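Local coordinates for protein CghA (Chaetomium globosum, PDB 6KBC) that is a strand-rich member of the Diels-Alderase family, with N- and C-terminal parts of the calycin clan, and holds the ligand WK1 in a pocket, at residues P169-D172 with R173-E176; G373-V376 with G377-E380. All blocks are in the same frame, centred on the assembly; numbering follows the deposited sequence.

Contact 1: residues P169-D172 with R173-E176; sequences PQSD and REAE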
loop_
_atom_site.group_PDB
_atom_site.type_symbol
_atom_site.label_atom_id
_atom_site.label_comp_id
_atom_site.label_asym_id
_atom_site.label_seq_id
_atom_site.Cartn_x
_atom_site.Cartn_y
_atom_site.Cartn_z
ATOM N N PRO A 169 -3.468 -9.843 11.182
ATOM C CA PRO A 169 -4.177 -11.053 10.765
ATOM C C PRO A 169 -4.005 -12.156 11.792
ATOM O O PRO A 169 -2.921 -12.358 12.350
ATOM C CB PRO A 169 -3.511 -11.418 9.436
ATOM C CG PRO A 169 -2.130 -10.881 9.569
ATOM C CD PRO A 169 -2.258 -9.609 10.377
ATOM N N GLN A 170 -5.093 -12.874 12.031
ATOM C CA GLN A 170 -5.142 -13.901 13.055
ATOM C C GLN A 170 -4.942 -15.294 12.475
ATOM O O GLN A 170 -4.969 -16.279 13.221
ATOM C CB GLN A 170 -6.480 -13.824 13.784
ATOM C CG GLN A 170 -6.790 -12.484 14.492
ATOM C CD GLN A 170 -5.681 -11.985 15.414
ATOM O OE1 GLN A 170 -4.810 -11.205 15.012
ATOM N NE2 GLN A 170 -5.694 -12.458 16.657
ATOM N N SER A 171 -4.711 -15.385 11.167
ATOM C CA SER A 171 -4.687 -16.632 10.416
ATOM C C SER A 171 -4.070 -16.340 9.056
ATOM O O SER A 171 -3.934 -15.182 8.652
ATOM C CB SER A 171 -6.099 -17.209 10.277
ATOM O OG SER A 171 -6.839 -16.492 9.292
ATOM N N ASP A 172 -3.681 -17.406 8.353
ATOM C CA ASP A 172 -3.150 -17.230 7.008
ATOM C C ASP A 172 -4.172 -16.561 6.098
ATOM O O ASP A 172 -3.819 -15.693 5.292
ATOM C CB ASP A 172 -2.724 -18.578 6.426
ATOM C CG ASP A 172 -1.426 -19.080 7.017
ATOM O OD1 ASP A 172 -1.125 -18.726 8.180
ATOM O OD2 ASP A 172 -0.703 -19.811 6.309
ATOM N N ARG A 173 -5.445 -16.949 6.226
ATOM C CA ARG A 173 -6.509 -16.387 5.396
ATOM C C ARG A 173 -6.622 -14.876 5.584
ATOM O O ARG A 173 -6.808 -14.132 4.615
ATOM C CB ARG A 173 -7.836 -17.073 5.738
ATOM C CG ARG A 173 -9.067 -16.527 5.015
ATOM C CD ARG A 173 -8.913 -16.705 3.519
ATOM N NE ARG A 173 -10.005 -16.101 2.761
ATOM C CZ ARG A 173 -10.062 -14.815 2.429
ATOM N NH1 ARG A 173 -9.092 -13.989 2.814
ATOM N NH2 ARG A 173 -11.086 -14.361 1.705
ATOM N N GLU A 174 -6.513 -14.404 6.828
ATOM C CA GLU A 174 -6.644 -12.977 7.100
ATOM C C GLU A 174 -5.459 -12.167 6.594
ATOM O O GLU A 174 -5.587 -10.954 6.416
ATOM C CB GLU A 174 -6.839 -12.767 8.594
ATOM C CG GLU A 174 -8.069 -13.488 9.120
ATOM C CD GLU A 174 -8.540 -12.935 10.456
ATOM O OE1 GLU A 174 -9.753 -13.016 10.748
ATOM O OE2 GLU A 174 -7.688 -12.425 11.214
ATOM N N ALA A 175 -4.318 -12.797 6.344
ATOM C CA ALA A 175 -3.179 -12.095 5.777
ATOM C C ALA A 175 -3.205 -12.065 4.260
ATOM O O ALA A 175 -2.447 -11.304 3.649
ATOM C CB ALA A 175 -1.872 -12.746 6.242
ATOM N N GLU A 176 -4.050 -12.885 3.646
ATOM C CA GLU A 176 -4.047 -13.017 2.205
ATOM C C GLU A 176 -4.683 -11.798 1.555
ATOM O O GLU A 176 -5.645 -11.231 2.077
ATOM C CB GLU A 176 -4.816 -14.275 1.805
ATOM C CG GLU A 176 -4.051 -15.559 2.078
ATOM C CD GLU A 176 -4.752 -16.783 1.508
ATOM O OE1 GLU A 176 -6.005 -16.808 1.501
ATOM O OE2 GLU A 176 -4.041 -17.703 1.057
#

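Contact 2: residues G373-V376 with G377-E380; sequences GGLV and GSEE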
loop_
_atom_site.group_PDB
_atom_site.type_symbol
_atom_site.label_atom_id
_atom_site.label_comp_id
_atom_site.label_asym_id
_atom_site.label_seq_id
_atom_site.Cartn_x
_atom_site.Cartn_y
_atom_site.Cartn_z
ATOM N N GLY A 373 -19.042 10.524 1.330
ATOM C CA GLY A 373 -19.986 9.440 1.533
ATOM C C GLY A 373 -20.330 9.176 2.986
ATOM O O GLY A 373 -20.437 10.113 3.784
ATOM N N GLY A 374 -20.523 7.914 3.351
ATOM C CA GLY A 374 -20.840 7.586 4.726
ATOM C C GLY A 374 -21.811 6.426 4.791
ATOM O O GLY A 374 -21.955 5.664 3.836
ATOM N N LEU A 375 -22.494 6.327 5.930
ATOM C CA LEU A 375 -23.404 5.221 6.207
ATOM C C LEU A 375 -24.600 5.248 5.261
ATOM O O LEU A 375 -25.335 6.239 5.199
ATOM C CB LEU A 375 -23.871 5.285 7.662
ATOM C CG LEU A 375 -24.878 4.219 8.099
ATOM C CD1 LEU A 375 -24.241 2.841 8.108
ATOM C CD2 LEU A 375 -25.430 4.551 9.505
ATOM N N VAL A 376 -24.802 4.149 4.532
ATOM C CA VAL A 376 -25.926 4.057 3.610
ATOM C C VAL A 376 -27.227 4.066 4.396
ATOM O O VAL A 376 -27.323 3.471 5.483
ATOM C CB VAL A 376 -25.795 2.792 2.746
ATOM C CG1 VAL A 376 -27.029 2.608 1.840
ATOM C CG2 VAL A 376 -24.516 2.863 1.914
ATOM N N GLY A 377 -28.237 4.749 3.854
ATOM C CA GLY A 377 -29.519 4.872 4.523
ATOM C C GLY A 377 -29.571 5.933 5.596
ATOM O O GLY A 377 -30.550 5.992 6.352
ATOM N N SER A 378 -28.547 6.765 5.701
ATOM C CA SER A 378 -28.494 7.801 6.711
ATOM C C SER A 378 -28.270 9.142 6.035
ATOM O O SER A 378 -28.028 9.229 4.829
ATOM C CB SER A 378 -27.382 7.528 7.728
ATOM O OG SER A 378 -26.131 7.945 7.213
ATOM N N GLU A 379 -28.348 10.194 6.841
ATOM C CA GLU A 379 -28.082 11.545 6.374
ATOM C C GLU A 379 -26.594 11.855 6.327
ATOM O O GLU A 379 -26.211 12.953 5.906
ATOM C CB GLU A 379 -28.804 12.551 7.279
ATOM C CG GLU A 379 -30.314 12.582 7.056
ATOM C CD GLU A 379 -30.681 12.636 5.583
ATOM O OE1 GLU A 379 -30.501 13.710 4.966
ATOM O OE2 GLU A 379 -31.133 11.604 5.035
ATOM N N GLU A 380 -25.754 10.909 6.734
ATOM C CA GLU A 380 -24.329 11.163 6.851
ATOM C C GLU A 380 -23.724 11.489 5.490
ATOM O O GLU A 380 -23.991 10.816 4.488
ATOM C CB GLU A 380 -23.638 9.950 7.451
ATOM C CG GLU A 380 -22.173 10.159 7.659
ATOM C CD GLU A 380 -21.573 9.046 8.462
ATOM O OE1 GLU A 380 -20.833 9.348 9.429
ATOM O OE2 GLU A 380 -21.808 7.870 8.093
HETATM O O HOH W 1 -24.314 8.385 3.449
#

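Contact 1: residues P169-D172 with R173-E176
Ser171 and Glu174 form a local helix cap, with Ser171 as N-cap of the short helix 172-175, on the connection between strands 154-162 and 181-200 of the N-terminal domain. Ser171 OG accepts from Glu174 N at 3.2 Å in a fairly straight bond. It gets there because chi1 is 76°, which puts the hydroxyl between the backbone N and the carbonyl carbon, turned toward the first turn of the helix.

Glu174 reaches back along the chain: with CG anti to its carbonyl carbon (chi1 -59°) and the rest extended, its OE2 takes Gln170 N at 2.8 Å, met on the anti side and 25° out of the carboxylate plane. This is one residue earlier than the N-cap nitrogen of a classical capping box, so only the serine half of that motif is met. On the way, Glu174 CG passes 3.3 Å from Ser171 OG.

Within the turn, Ala175 N makes weak bonds to both Ser171 O and Asp172 O. Asn272 ND2 hydrogen-bonds to the carbonyl oxygens of Glu174 and Glu176, and the methyl of Ala175 touches Tyr182 and Phe184 of strand 181-200. The ring of Pro169 lies against Ala175 as well, with Pro169 CB 3.5 Å from Ala175 N and Pro169 CG 3.8 Å from Ala175 CB.

Contact 2: residues G373-V376 with G377-E380
Leu375 and Ser378 close a type II beta turn at the end of strand 363-375, and Glu380 ties the returning loop to the strand it has just left. The backbone turn bond, from Ser378 N to Leu375 O, is long at 3.3 Å and comes from above the carbonyl plane. Gly377 takes the third position of the turn with the positive phi (81°) usual for type II.

Side-chain hydroxyl bonds reinforce it. Ser378 OG donates to the same Leu375 O at 2.8 Å, reaching it from the same face as Ser378 N. That oxygen then accepts twice from one residue. Ser378 OG in turn accepts from Glu380 N at 3.0 Å, an ST turn, so one hydroxyl bridges the strand end and the loop. A water 3.0 Å from Leu375 O and 2.7 Å from Glu380 O spans the two carbonyls.

The carboxylate supplies the other link. With CG anti to the backbone N (chi1 -177°) and the chain extended, Glu380 lays OE2 2.7 Å from Leu375 N, met on its anti side, and 3.5 Å from Gly374 CA. Tyr252 OH also bonds OE2, and Arg277 forms a salt bridge with OE1; together they would fix the carboxylate from both oxygens.

Apolar contact is slight, Leu375 CD2 brushing Ser378 CB. In the sheet, backbone bonds join Gly373 to Val382, the first residue of strand 382-392, and join Gly374 and Val376 to Ser340 and Lys338 of strand 338-346, where Leu375 also rests on Trp339.

How the contacts relate
Contact 1 comes first along the chain, in the N-terminal domain, and contact 2 follows about two hundred residues later in the C-terminal one. Their centres are about 30 Å apart and their nearest atoms about 22 Å, so they do not touch. Both are connections between antiparallel strands: 169-176 carries the chain from strand 154-162 to strand 181-200, whereas 373-380 turns it from strand 363-375 to strand 382-392. Contact 2 lies farther out, its centre 27 Å from that of the chain against 17 Å for contact 1. Contact 1 does not touch WK1, the Glu176 side chain being about 10 Å from it. The two are separate local strand connections, one in each calycin-clan part.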